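Local coordinates for protein TETR family transcriptional repressor LFRR (Mycobacterium smegmatis, PDB 2V57) that represses transcription of the lfrRA operon by binding directly to the lfrR-lfrA promoter region, as a drug-binding TetR-family regulator of an efflux pump, at residues 66-71 with 120-125; 127-132 with 147-152; 97-102 with 158-163; 92-97 with 171-176. All blocks are in the same frame, centred on the assembly; numbering follows the deposited sequence.

Interaction 1: residues 66-71 with 120-125; sequences HVHDLS and AYFDIG
The imidazole of H68 carries F122 CA over one face, and the carbonyl of I124 meets its edge. F122 CA stands 3.7 Å from the centroid of the H68 ring and only 11° off its normal, a CH-pi contact. The phenyl ring of F122 lies nearly parallel to the imidazole but slid aside, so the two barely overlap; F122 CE1 instead rests 3.8 Å from H68 CB. On the neighbouring residue, the Y121 ring meets H68 obliquely, CD2 of each ring 3.8 Å apart, and receives D69 OD1 at its hydroxyl edge. H68, Y121 and F122 thus gather into a small aromatic cluster.

Two hydrogen bonds orient the rings, one at H68 and one at Y121. With CG anti to the backbone N (chi1 -180°), H68 reaches straight across to the end of the other segment, where NE2 donates to I124 O at 2.7 Å. The acceptor lies close to the imidazole plane and the donor in the carbonyl plane, although the N-H...O angle is a bent 143°. Y121 OH gives its proton to D69 OD1 at 2.7 Å, on the syn side of the carboxylate. The first bond ties the backbone at I124, in the turn that follows helix 116-123, to helix 56-77, and G125 follows with a positive phi that suits glycine.

The contact lies near the protein surface, where helix 116-123 is laid against the long helix 56-77. On other sides of that long helix, V67 packs on helix 102-106, while H66 and L70 touch helix 11-27 of the DNA-binding part.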
loop_
_atom_site.group_PDB
_atom_site.type_symbol
_atom_site.label_atom_id
_atom_site.label_comp_id
_atom_site.label_asym_id
_atom_site.label_seq_id
_atom_site.Cartn_x
_atom_site.Cartn_y
_atom_site.Cartn_z
ATOM N N HIS B 66 14.067 -4.589 -9.816
ATOM C CA HIS B 66 14.676 -5.796 -9.261
ATOM C C HIS B 66 13.689 -6.606 -8.412
ATOM O O HIS B 66 13.586 -7.829 -8.585
ATOM C CB HIS B 66 15.942 -5.450 -8.458
ATOM C CG HIS B 66 16.632 -6.649 -7.858
ATOM N ND1 HIS B 66 17.196 -7.649 -8.620
ATOM C CD2 HIS B 66 16.862 -6.986 -6.566
ATOM C CE1 HIS B 66 17.732 -8.558 -7.821
ATOM N NE2 HIS B 66 17.542 -8.179 -6.572
ATOM N N VAL B 67 12.953 -5.929 -7.523
ATOM C CA VAL B 67 11.934 -6.590 -6.721
ATOM C C VAL B 67 10.809 -7.204 -7.548
ATOM O O VAL B 67 10.379 -8.321 -7.258
ATOM C CB VAL B 67 11.353 -5.665 -5.615
ATOM C CG1 VAL B 67 10.236 -6.377 -4.857
ATOM C CG2 VAL B 67 12.470 -5.249 -4.648
ATOM N N HIS B 68 10.310 -6.482 -8.556
ATOM C CA HIS B 68 9.326 -7.068 -9.473
ATOM C C HIS B 68 9.894 -8.323 -10.154
ATOM O O HIS B 68 9.187 -9.333 -10.305
ATOM C CB HIS B 68 8.870 -6.056 -10.527
ATOM C CG HIS B 68 7.862 -6.601 -11.485
ATOM N ND1 HIS B 68 6.578 -6.929 -11.106
ATOM C CD2 HIS B 68 7.954 -6.897 -12.804
ATOM C CE1 HIS B 68 5.918 -7.389 -12.153
ATOM N NE2 HIS B 68 6.730 -7.376 -13.197
ATOM N N ASP B 69 11.170 -8.268 -10.541
ATOM C CA ASP B 69 11.863 -9.445 -11.099
ATOM C C ASP B 69 11.859 -10.626 -10.113
ATOM O O ASP B 69 11.605 -11.780 -10.495
ATOM C CB ASP B 69 13.332 -9.140 -11.409
ATOM C CG ASP B 69 13.526 -8.232 -12.607
ATOM O OD1 ASP B 69 12.607 -8.084 -13.451
ATOM O OD2 ASP B 69 14.642 -7.672 -12.693
ATOM N N LEU B 70 12.189 -10.342 -8.857
ATOM C CA LEU B 70 12.228 -11.379 -7.825
ATOM C C LEU B 70 10.854 -11.980 -7.619
ATOM O O LEU B 70 10.720 -13.187 -7.404
ATOM C CB LEU B 70 12.727 -10.809 -6.515
ATOM C CG LEU B 70 14.180 -10.349 -6.510
ATOM C CD1 LEU B 70 14.473 -9.557 -5.235
ATOM C CD2 LEU B 70 15.073 -11.550 -6.634
ATOM N N SER B 71 9.839 -11.128 -7.691
ATOM C CA SER B 71 8.457 -11.554 -7.509
ATOM C C SER B 71 8.050 -12.559 -8.591
ATOM O O SER B 71 7.445 -13.607 -8.302
ATOM C CB SER B 71 7.536 -10.341 -7.529
ATOM O OG SER B 71 6.188 -10.745 -7.536
ATOM N N ALA B 120 4.651 0.199 -16.639
ATOM C CA ALA B 120 4.671 -0.782 -17.735
ATOM C C ALA B 120 5.529 -1.987 -17.365
ATOM O O ALA B 120 5.180 -3.136 -17.666
ATOM C CB ALA B 120 5.179 -0.137 -19.058
ATOM N N TYR B 121 6.653 -1.731 -16.707
ATOM C CA TYR B 121 7.516 -2.817 -16.248
ATOM C C TYR B 121 6.791 -3.763 -15.285
ATOM O O TYR B 121 6.885 -4.988 -15.428
ATOM C CB TYR B 121 8.764 -2.255 -15.569
ATOM C CG TYR B 121 9.904 -3.248 -15.452
ATOM C CD1 TYR B 121 10.852 -3.370 -16.468
ATOM C CD2 TYR B 121 10.040 -4.046 -14.328
ATOM C CE1 TYR B 121 11.914 -4.277 -16.362
ATOM C CE2 TYR B 121 11.082 -4.966 -14.213
ATOM C CZ TYR B 121 12.012 -5.079 -15.221
ATOM O OH TYR B 121 13.048 -5.989 -15.082
ATOM N N PHE B 122 6.082 -3.185 -14.312
ATOM C CA PHE B 122 5.345 -3.923 -13.286
ATOM C C PHE B 122 4.203 -4.741 -13.893
ATOM O O PHE B 122 3.785 -5.746 -13.329
ATOM C CB PHE B 122 4.728 -2.937 -12.275
ATOM C CG PHE B 122 5.638 -2.558 -11.128
ATOM C CD1 PHE B 122 7.020 -2.736 -11.203
ATOM C CD2 PHE B 122 5.103 -1.990 -9.972
ATOM C CE1 PHE B 122 7.842 -2.381 -10.139
ATOM C CE2 PHE B 122 5.918 -1.628 -8.912
ATOM C CZ PHE B 122 7.287 -1.819 -8.993
ATOM N N ASP B 123 3.669 -4.279 -15.017
ATOM C CA ASP B 123 2.576 -4.981 -15.684
ATOM C C ASP B 123 2.965 -6.390 -16.115
ATOM O O ASP B 123 2.122 -7.295 -16.128
ATOM C CB ASP B 123 2.121 -4.217 -16.922
ATOM C CG ASP B 123 1.296 -3.009 -16.587
ATOM O OD1 ASP B 123 0.778 -2.929 -15.452
ATOM O OD2 ASP B 123 1.164 -2.135 -17.469
ATOM N N ILE B 124 4.230 -6.572 -16.491
ATOM C CA ILE B 124 4.639 -7.835 -17.113
ATOM C C ILE B 124 4.672 -8.937 -16.073
ATOM O O ILE B 124 5.383 -8.833 -15.071
ATOM C CB ILE B 124 5.982 -7.710 -17.878
ATOM C CG1 ILE B 124 5.799 -6.743 -19.047
ATOM C CG2 ILE B 124 6.452 -9.085 -18.373
ATOM C CD1 ILE B 124 7.027 -6.575 -19.908
ATOM N N GLY B 125 3.865 -9.971 -16.295
ATOM C CA GLY B 125 3.773 -11.074 -15.352
ATOM C C GLY B 125 2.699 -10.888 -14.287
ATOM O O GLY B 125 2.476 -11.772 -13.456
#

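Interaction 2: residues 127-132 with 147-152; sequences EAIVEV and WARRVF
I129 lays its outer branch over one face of the F152 ring. CD1 sits 3.8 Å from the ring centroid and 14° off the normal, a CH-pi contact, and CG1 of I129 follows behind it, 3.8 Å from F152 CG. The whole CG1-CD1 arm therefore covers the ring from its root toward CE1 and CZ. Both side chains start anti to their backbone N, which sends arm and ring across the gap between the helices to meet.

One turn earlier on helix 147-164, R149 packs its aliphatic root instead against a methyl: its CB meets V130 CG2 at 3.9 Å. The arginine then bends at chi3, bringing NH1 to 4.0 Å from E127 OE1. This is a long salt bridge in which the carboxylate and guanidinium planes stand 75° apart and no N-H points at the oxygen. R149 NE has a second, weak ion pair with D126.

The axes of the segments 128-132 and 147-152 run at 101° and approach to 9.3 Å, so these two pieces lie almost square to each other. V92 and V93 of helix 85-97 add to the apolar end, while W147 and R150 bond to the second subunit.

The chemistry is graded: apolar and shape-dependent in the buried part, where the alkyl arm covers a ring, and loosely electrostatic at the exposed margin, where the attraction between E127 and R149 probably adds little orientation of its own.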
loop_
_atom_site.group_PDB
_atom_site.type_symbol
_atom_site.label_atom_id
_atom_site.label_comp_id
_atom_site.label_asym_id
_atom_site.label_seq_id
_atom_site.Cartn_x
_atom_site.Cartn_y
_atom_site.Cartn_z
ATOM N N GLU B 127 -0.505 -10.938 -14.431
ATOM C CA GLU B 127 -1.727 -11.750 -14.532
ATOM C C GLU B 127 -1.582 -13.168 -13.980
ATOM O O GLU B 127 -2.584 -13.849 -13.780
ATOM C CB GLU B 127 -2.228 -11.838 -15.976
ATOM C CG GLU B 127 -2.621 -10.522 -16.601
ATOM C CD GLU B 127 -3.802 -9.853 -15.912
ATOM O OE1 GLU B 127 -4.328 -10.407 -14.923
ATOM O OE2 GLU B 127 -4.209 -8.761 -16.368
ATOM N N ALA B 128 -0.351 -13.625 -13.759
ATOM C CA ALA B 128 -0.129 -14.999 -13.304
ATOM C C ALA B 128 -0.843 -15.292 -11.977
ATOM O O ALA B 128 -1.490 -16.320 -11.837
ATOM C CB ALA B 128 1.372 -15.316 -13.199
ATOM N N ILE B 129 -0.715 -14.389 -11.011
ATOM C CA ILE B 129 -1.395 -14.527 -9.725
ATOM C C ILE B 129 -2.916 -14.673 -9.864
ATOM O O ILE B 129 -3.542 -15.471 -9.163
ATOM C CB ILE B 129 -1.074 -13.343 -8.797
ATOM C CG1 ILE B 129 -1.744 -13.536 -7.436
ATOM C CG2 ILE B 129 -1.508 -12.026 -9.432
ATOM C CD1 ILE B 129 -1.507 -14.907 -6.852
ATOM N N VAL B 130 -3.496 -13.901 -10.773
ATOM C CA VAL B 130 -4.921 -13.953 -11.050
ATOM C C VAL B 130 -5.313 -15.318 -11.620
ATOM O O VAL B 130 -6.346 -15.882 -11.246
ATOM C CB VAL B 130 -5.311 -12.864 -12.070
ATOM C CG1 VAL B 130 -6.780 -12.980 -12.463
ATOM C CG2 VAL B 130 -4.992 -11.481 -11.527
ATOM N N GLU B 131 -4.495 -15.841 -12.537
ATOM C CA GLU B 131 -4.741 -17.172 -13.094
ATOM C C GLU B 131 -4.705 -18.210 -11.999
ATOM O O GLU B 131 -5.521 -19.138 -11.988
ATOM C CB GLU B 131 -3.706 -17.531 -14.180
ATOM C CG GLU B 131 -3.731 -16.595 -15.349
ATOM C CD GLU B 131 -5.028 -16.689 -16.127
ATOM O OE1 GLU B 131 -5.579 -17.807 -16.242
ATOM O OE2 GLU B 131 -5.507 -15.642 -16.614
ATOM N N VAL B 132 -3.749 -18.060 -11.086
ATOM C CA VAL B 132 -3.598 -18.994 -9.978
ATOM C C VAL B 132 -4.810 -18.931 -9.039
ATOM O O VAL B 132 -5.289 -19.962 -8.571
ATOM C CB VAL B 132 -2.308 -18.724 -9.166
ATOM C CG1 VAL B 132 -2.304 -19.556 -7.876
ATOM C CG2 VAL B 132 -1.064 -19.021 -10.011
ATOM N N TRP B 147 -9.840 -6.663 -9.375
ATOM C CA TRP B 147 -10.168 -6.727 -7.939
ATOM C C TRP B 147 -9.339 -7.787 -7.237
ATOM O O TRP B 147 -8.750 -7.527 -6.199
ATOM C CB TRP B 147 -11.655 -7.011 -7.690
ATOM C CG TRP B 147 -12.022 -6.918 -6.207
ATOM C CD1 TRP B 147 -12.416 -7.940 -5.381
ATOM C CD2 TRP B 147 -11.977 -5.738 -5.394
ATOM N NE1 TRP B 147 -12.643 -7.458 -4.104
ATOM C CE2 TRP B 147 -12.376 -6.113 -4.086
ATOM C CE3 TRP B 147 -11.637 -4.400 -5.647
ATOM C CZ2 TRP B 147 -12.440 -5.197 -3.032
ATOM C CZ3 TRP B 147 -11.710 -3.486 -4.595
ATOM C CH2 TRP B 147 -12.104 -3.893 -3.306
ATOM N N ALA B 148 -9.303 -8.993 -7.805
ATOM C CA ALA B 148 -8.601 -10.087 -7.163
ATOM C C ALA B 148 -7.128 -9.752 -7.057
ATOM O O ALA B 148 -6.506 -10.010 -6.035
ATOM C CB ALA B 148 -8.814 -11.412 -7.913
ATOM N N ARG B 149 -6.560 -9.194 -8.116
ATOM C CA ARG B 149 -5.137 -8.856 -8.077
ATOM C C ARG B 149 -4.853 -7.867 -6.947
ATOM O O ARG B 149 -3.924 -8.049 -6.167
ATOM C CB ARG B 149 -4.663 -8.275 -9.408
ATOM C CG ARG B 149 -3.171 -7.964 -9.452
ATOM C CD ARG B 149 -2.704 -7.806 -10.925
ATOM N NE ARG B 149 -3.120 -6.518 -11.470
ATOM C CZ ARG B 149 -4.217 -6.329 -12.195
ATOM N NH1 ARG B 149 -5.006 -7.355 -12.480
ATOM N NH2 ARG B 149 -4.524 -5.109 -12.631
ATOM N N ARG B 150 -5.641 -6.807 -6.886
ATOM C CA ARG B 150 -5.452 -5.773 -5.870
ATOM C C ARG B 150 -5.660 -6.242 -4.443
ATOM O O ARG B 150 -4.943 -5.817 -3.545
ATOM C CB ARG B 150 -6.355 -4.587 -6.147
ATOM C CG ARG B 150 -5.779 -3.704 -7.209
ATOM C CD ARG B 150 -6.847 -3.077 -8.043
ATOM N NE ARG B 150 -6.220 -2.141 -8.955
ATOM C CZ ARG B 150 -6.840 -1.557 -9.959
ATOM N NH1 ARG B 150 -8.114 -1.831 -10.193
ATOM N NH2 ARG B 150 -6.168 -0.711 -10.738
ATOM N N VAL B 151 -6.647 -7.102 -4.231
ATOM C CA VAL B 151 -6.867 -7.668 -2.918
ATOM C C VAL B 151 -5.696 -8.579 -2.536
ATOM O O VAL B 151 -5.225 -8.527 -1.420
ATOM C CB VAL B 151 -8.221 -8.406 -2.828
ATOM C CG1 VAL B 151 -8.334 -9.196 -1.517
ATOM C CG2 VAL B 151 -9.376 -7.394 -2.945
ATOM N N PHE B 152 -5.214 -9.386 -3.473
ATOM C CA PHE B 152 -4.098 -10.260 -3.170
ATOM C C PHE B 152 -2.924 -9.450 -2.662
ATOM O O PHE B 152 -2.363 -9.745 -1.616
ATOM C CB PHE B 152 -3.644 -11.071 -4.391
ATOM C CG PHE B 152 -2.477 -11.962 -4.080
ATOM C CD1 PHE B 152 -2.675 -13.245 -3.570
ATOM C CD2 PHE B 152 -1.174 -11.491 -4.231
ATOM C CE1 PHE B 152 -1.584 -14.053 -3.264
ATOM C CE2 PHE B 152 -0.088 -12.295 -3.919
ATOM C CZ PHE B 152 -0.298 -13.580 -3.444
#

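Interaction 3: residues 97-102 with 158-163; sequences LDLGPI and AGYEAA
Y160 points its ring into the bend of 97-102, so that one face and one edge are both met by backbone oxygens. G100 O stands over the face, displaced toward the rim and 3.3 Å from Y160 CE1; L97 O approaches the same carbon, Y160 CE1, at 3.4 Å but from the edge, in the ring plane. The edge approach is probably the more favourable, since the ring hydrogens are slightly positive. L97 O also accepts the amide N of G100 within the type I turn from L97 to G100.

L97 and Y160 run past each other in opposite directions. The leucine has CG anti to its backbone N (chi1 -167°), and its CD1 reaches 4.1 Å from Y160 CD1 and 4.0 Å from the carbonyl carbon of G159. G159 has no side chain, and the methyl packs directly on its backbone. At the base of the tyrosine, P101 CA lies 4.1 Å from Y160 CB. The phenol tip is held beyond the segment, where OH bonds to Q96 O in the last turn of helix 85-97.

Helix 85-97 ends at L97, and G100, with positive phi, is the first residue to leave helical backbone angles before helix 102-106. Helix 147-164 presses its tyrosine into this junction, with V103 and L104 of helix 102-106 also touching that side chain. L97 continues onto helix 169-182, L99 onto helix 56-77, and A158 faces W147 of the second subunit.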
loop_
_atom_site.group_PDB
_atom_site.type_symbol
_atom_site.label_atom_id
_atom_site.label_comp_id
_atom_site.label_asym_id
_atom_site.label_seq_id
_atom_site.Cartn_x
_atom_site.Cartn_y
_atom_site.Cartn_z
ATOM N N LEU B 97 5.518 -13.652 0.295
ATOM C CA LEU B 97 5.790 -13.171 1.644
ATOM C C LEU B 97 7.307 -13.102 1.874
ATOM O O LEU B 97 7.812 -12.183 2.531
ATOM C CB LEU B 97 5.126 -14.052 2.704
ATOM C CG LEU B 97 5.066 -13.499 4.127
ATOM C CD1 LEU B 97 4.233 -12.216 4.231
ATOM C CD2 LEU B 97 4.551 -14.573 5.116
ATOM N N ASP B 98 8.028 -14.060 1.300
ATOM C CA ASP B 98 9.458 -14.175 1.546
ATOM C C ASP B 98 10.272 -13.070 0.851
ATOM O O ASP B 98 11.472 -12.948 1.073
ATOM C CB ASP B 98 9.966 -15.568 1.149
ATOM C CG ASP B 98 9.484 -16.668 2.101
ATOM O OD1 ASP B 98 9.020 -16.357 3.220
ATOM O OD2 ASP B 98 9.570 -17.852 1.723
ATOM N N LEU B 99 9.622 -12.261 0.025
ATOM C CA LEU B 99 10.292 -11.120 -0.587
ATOM C C LEU B 99 10.617 -10.084 0.493
ATOM O O LEU B 99 11.545 -9.296 0.339
ATOM C CB LEU B 99 9.422 -10.471 -1.683
ATOM C CG LEU B 99 9.030 -11.302 -2.916
ATOM C CD1 LEU B 99 7.942 -10.617 -3.742
ATOM C CD2 LEU B 99 10.256 -11.590 -3.776
ATOM N N GLY B 100 9.835 -10.065 1.571
ATOM C CA GLY B 100 10.096 -9.161 2.675
ATOM C C GLY B 100 9.441 -7.795 2.534
ATOM O O GLY B 100 8.802 -7.492 1.525
ATOM N N PRO B 101 9.591 -6.958 3.566
ATOM C CA PRO B 101 8.911 -5.666 3.639
ATOM C C PRO B 101 9.380 -4.633 2.617
ATOM O O PRO B 101 8.768 -3.573 2.573
ATOM C CB PRO B 101 9.226 -5.193 5.070
ATOM C CG PRO B 101 10.485 -5.927 5.429
ATOM C CD PRO B 101 10.293 -7.278 4.821
ATOM N N ILE B 102 10.413 -4.898 1.818
ATOM C CA ILE B 102 10.782 -3.918 0.785
ATOM C C ILE B 102 9.634 -3.752 -0.218
ATOM O O ILE B 102 9.486 -2.715 -0.881
ATOM C CB ILE B 102 12.112 -4.274 0.058
ATOM C CG1 ILE B 102 12.647 -3.054 -0.712
ATOM C CG2 ILE B 102 11.936 -5.486 -0.860
ATOM C CD1 ILE B 102 13.085 -1.906 0.214
ATOM N N ALA B 158 -0.505 -6.444 4.184
ATOM C CA ALA B 158 -0.930 -6.635 5.561
ATOM C C ALA B 158 0.004 -7.671 6.198
ATOM O O ALA B 158 0.359 -7.572 7.380
ATOM C CB ALA B 158 -2.364 -7.110 5.614
ATOM N N GLY B 159 0.378 -8.671 5.399
ATOM C CA GLY B 159 1.311 -9.692 5.830
ATOM C C GLY B 159 2.684 -9.127 6.161
ATOM O O GLY B 159 3.233 -9.451 7.203
ATOM N N TYR B 160 3.253 -8.300 5.281
ATOM C CA TYR B 160 4.562 -7.708 5.596
ATOM C C TYR B 160 4.503 -6.854 6.858
ATOM O O TYR B 160 5.456 -6.820 7.640
ATOM C CB TYR B 160 5.119 -6.862 4.451
ATOM C CG TYR B 160 5.201 -7.578 3.129
ATOM C CD1 TYR B 160 6.007 -8.702 2.968
ATOM C CD2 TYR B 160 4.484 -7.120 2.035
ATOM C CE1 TYR B 160 6.078 -9.349 1.756
ATOM C CE2 TYR B 160 4.541 -7.763 0.824
ATOM C CZ TYR B 160 5.335 -8.883 0.689
ATOM O OH TYR B 160 5.395 -9.520 -0.525
ATOM N N GLU B 161 3.397 -6.141 7.040
ATOM C CA GLU B 161 3.231 -5.285 8.211
ATOM C C GLU B 161 3.158 -6.124 9.471
ATOM O O GLU B 161 3.798 -5.807 10.477
ATOM C CB GLU B 161 1.964 -4.433 8.100
ATOM C CG GLU B 161 1.842 -3.638 6.819
ATOM C CD GLU B 161 2.427 -2.256 6.928
ATOM O OE1 GLU B 161 3.495 -2.111 7.560
ATOM O OE2 GLU B 161 1.809 -1.310 6.382
ATOM N N ALA B 162 2.361 -7.189 9.423
ATOM C CA ALA B 162 2.215 -8.079 10.566
ATOM C C ALA B 162 3.569 -8.677 10.945
ATOM O O ALA B 162 3.862 -8.885 12.127
ATOM C CB ALA B 162 1.213 -9.185 10.260
ATOM N N ALA B 163 4.387 -8.926 9.933
ATOM C CA ALA B 163 5.708 -9.525 10.119
ATOM C C ALA B 163 6.683 -8.564 10.790
ATOM O O ALA B 163 7.513 -8.980 11.588
ATOM C CB ALA B 163 6.258 -9.983 8.809
#

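Interaction 4: residues 92-97 with 171-176; sequences VVESQL and QIVDAI
L97 reaches toward helix 169-182 from CB through CG to a fork, and the two methyls at its tip do the touching. CD2 settles between two neighbours on that helix, 3.7 Å from V173 CG2 and 3.8 Å from I172 CG2, while CD1 lies 3.9 Å from the same I172 CG2. One turn back, V93 CG1 meets I176 CG2 at 3.9 Å, the two side chains sliding past each other in opposite directions.

The pairs form an apolar seam between two helices; the axes of segments 92-97 and 171-176 run at 127° and approach to 10.1 Å. They belong to the all-helical ligand-binding and dimerisation domain of a TetR-type repressor, and I176 and A175 also pack on W147 of the second subunit.

V173 is shared: besides L97, its CG2 touches E94 CG at 3.8 Å, the glutamate crossing it at about a right angle. Only the aliphatic part of E94 packs here; its chain is extended beyond CG, and the side chain lies about 5 Å from a bound sulfate, which probably comes from the crystallisation liquor. On another side of helix 85-97, S95 OG donates to V92 O at 2.7 Å, and Q96 NE2 donates in turn to S95 OG.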
loop_
_atom_site.group_PDB
_atom_site.type_symbol
_atom_site.label_atom_id
_atom_site.label_comp_id
_atom_site.label_asym_id
_atom_site.label_seq_id
_atom_site.Cartn_x
_atom_site.Cartn_y
_atom_site.Cartn_z
ATOM N N VAL B 92 2.483 -20.153 -3.347
ATOM C CA VAL B 92 2.548 -18.843 -3.987
ATOM C C VAL B 92 2.573 -17.719 -2.962
ATOM O O VAL B 92 3.393 -16.797 -3.062
ATOM C CB VAL B 92 1.395 -18.645 -4.985
ATOM C CG1 VAL B 92 1.256 -17.174 -5.373
ATOM C CG2 VAL B 92 1.630 -19.533 -6.220
ATOM N N VAL B 93 1.673 -17.793 -1.982
ATOM C CA VAL B 93 1.657 -16.830 -0.887
ATOM C C VAL B 93 3.012 -16.777 -0.172
ATOM O O VAL B 93 3.566 -15.697 0.056
ATOM C CB VAL B 93 0.540 -17.144 0.143
ATOM C CG1 VAL B 93 0.683 -16.241 1.372
ATOM C CG2 VAL B 93 -0.863 -16.968 -0.497
ATOM N N GLU B 94 3.542 -17.945 0.184
ATOM C CA GLU B 94 4.847 -17.997 0.845
ATOM C C GLU B 94 5.927 -17.348 0.002
ATOM O O GLU B 94 6.730 -16.561 0.505
ATOM C CB GLU B 94 5.236 -19.448 1.157
ATOM C CG GLU B 94 4.396 -20.061 2.250
ATOM C CD GLU B 94 4.533 -21.567 2.320
ATOM O OE1 GLU B 94 5.023 -22.175 1.346
ATOM O OE2 GLU B 94 4.143 -22.149 3.351
ATOM N N SER B 95 5.938 -17.690 -1.283
ATOM C CA SER B 95 6.943 -17.189 -2.209
ATOM C C SER B 95 6.979 -15.663 -2.213
ATOM O O SER B 95 8.057 -15.074 -2.212
ATOM C CB SER B 95 6.714 -17.742 -3.628
ATOM O OG SER B 95 5.711 -17.021 -4.353
ATOM N N GLN B 96 5.807 -15.029 -2.192
ATOM C CA GLN B 96 5.732 -13.567 -2.146
ATOM C C GLN B 96 5.988 -12.981 -0.753
ATOM O O GLN B 96 6.595 -11.914 -0.630
ATOM C CB GLN B 96 4.383 -13.068 -2.692
ATOM C CG GLN B 96 4.088 -13.602 -4.084
ATOM C CD GLN B 96 5.110 -13.152 -5.124
ATOM O OE1 GLN B 96 5.287 -11.958 -5.359
ATOM N NE2 GLN B 96 5.775 -14.113 -5.758
ATOM N N LEU B 97 5.518 -13.652 0.295
ATOM C CA LEU B 97 5.790 -13.171 1.644
ATOM C C LEU B 97 7.307 -13.102 1.874
ATOM O O LEU B 97 7.812 -12.183 2.531
ATOM C CB LEU B 97 5.126 -14.052 2.704
ATOM C CG LEU B 97 5.066 -13.499 4.127
ATOM C CD1 LEU B 97 4.233 -12.216 4.231
ATOM C CD2 LEU B 97 4.551 -14.573 5.116
ATOM N N GLN B 171 1.949 -18.282 10.647
ATOM C CA GLN B 171 0.668 -17.720 11.065
ATOM C C GLN B 171 0.152 -16.664 10.083
ATOM O O GLN B 171 -1.043 -16.577 9.832
ATOM C CB GLN B 171 0.815 -17.108 12.457
ATOM C CG GLN B 171 -0.461 -16.996 13.262
ATOM C CD GLN B 171 -0.216 -16.313 14.594
ATOM O OE1 GLN B 171 0.915 -15.943 14.908
ATOM N NE2 GLN B 171 -1.273 -16.138 15.376
ATOM N N ILE B 172 1.058 -15.853 9.544
ATOM C CA ILE B 172 0.708 -14.895 8.514
ATOM C C ILE B 172 0.211 -15.614 7.260
ATOM O O ILE B 172 -0.761 -15.193 6.630
ATOM C CB ILE B 172 1.914 -13.982 8.164
ATOM C CG1 ILE B 172 2.287 -13.134 9.385
ATOM C CG2 ILE B 172 1.594 -13.086 6.958
ATOM C CD1 ILE B 172 3.582 -12.359 9.233
ATOM N N VAL B 173 0.876 -16.701 6.897
ATOM C CA VAL B 173 0.459 -17.452 5.717
ATOM C C VAL B 173 -0.945 -18.029 5.928
ATOM O O VAL B 173 -1.821 -17.874 5.075
ATOM C CB VAL B 173 1.485 -18.523 5.337
ATOM C CG1 VAL B 173 0.963 -19.406 4.207
ATOM C CG2 VAL B 173 2.796 -17.861 4.934
ATOM N N ASP B 174 -1.178 -18.646 7.081
ATOM C CA ASP B 174 -2.517 -19.135 7.418
ATOM C C ASP B 174 -3.587 -18.033 7.341
ATOM O O ASP B 174 -4.685 -18.266 6.854
ATOM C CB ASP B 174 -2.552 -19.737 8.822
ATOM C CG ASP B 174 -1.794 -21.051 8.926
ATOM O OD1 ASP B 174 -1.298 -21.569 7.895
ATOM O OD2 ASP B 174 -1.691 -21.561 10.057
ATOM N N ALA B 175 -3.273 -16.850 7.869
ATOM C CA ALA B 175 -4.237 -15.752 7.897
ATOM C C ALA B 175 -4.518 -15.235 6.496
ATOM O O ALA B 175 -5.671 -14.996 6.130
ATOM C CB ALA B 175 -3.750 -14.617 8.805
ATOM N N ILE B 176 -3.467 -15.056 5.702
ATOM C CA ILE B 176 -3.672 -14.612 4.336
ATOM C C ILE B 176 -4.524 -15.651 3.604
ATOM O O ILE B 176 -5.490 -15.301 2.930
ATOM C CB ILE B 176 -2.353 -14.375 3.601
ATOM C CG1 ILE B 176 -1.644 -13.143 4.187
ATOM C CG2 ILE B 176 -2.596 -14.189 2.091
ATOM C CD1 ILE B 176 -0.227 -12.953 3.602
#

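In the fold
Interaction 4 is the buried contact of the set and purely apolar across its helices. Interactions 2 and 3 are partly buried: the first combines ring-face packing with a long salt bridge, the second sets backbone oxygens round a tyrosine. Interaction 1 lies at the surface, where side-chain hydrogen bonds do the orienting. Helix 147-164 serves both interactions 2 and 3, whose nearest atoms are still about 7 Å apart. Interactions 3 and 4 share L97 as well as the Y160-Q96 bond. Interaction 2 meets interaction 4 through packing of I129 CD1 on V92 CG1, 3.9 Å. Interaction 1 is linked inward by the probable hydrogen bond of S71 OG to Q96 OE1, 2.6 Å. Interactions 2, 3 and 4 also reach the second subunit; interaction 1 does not.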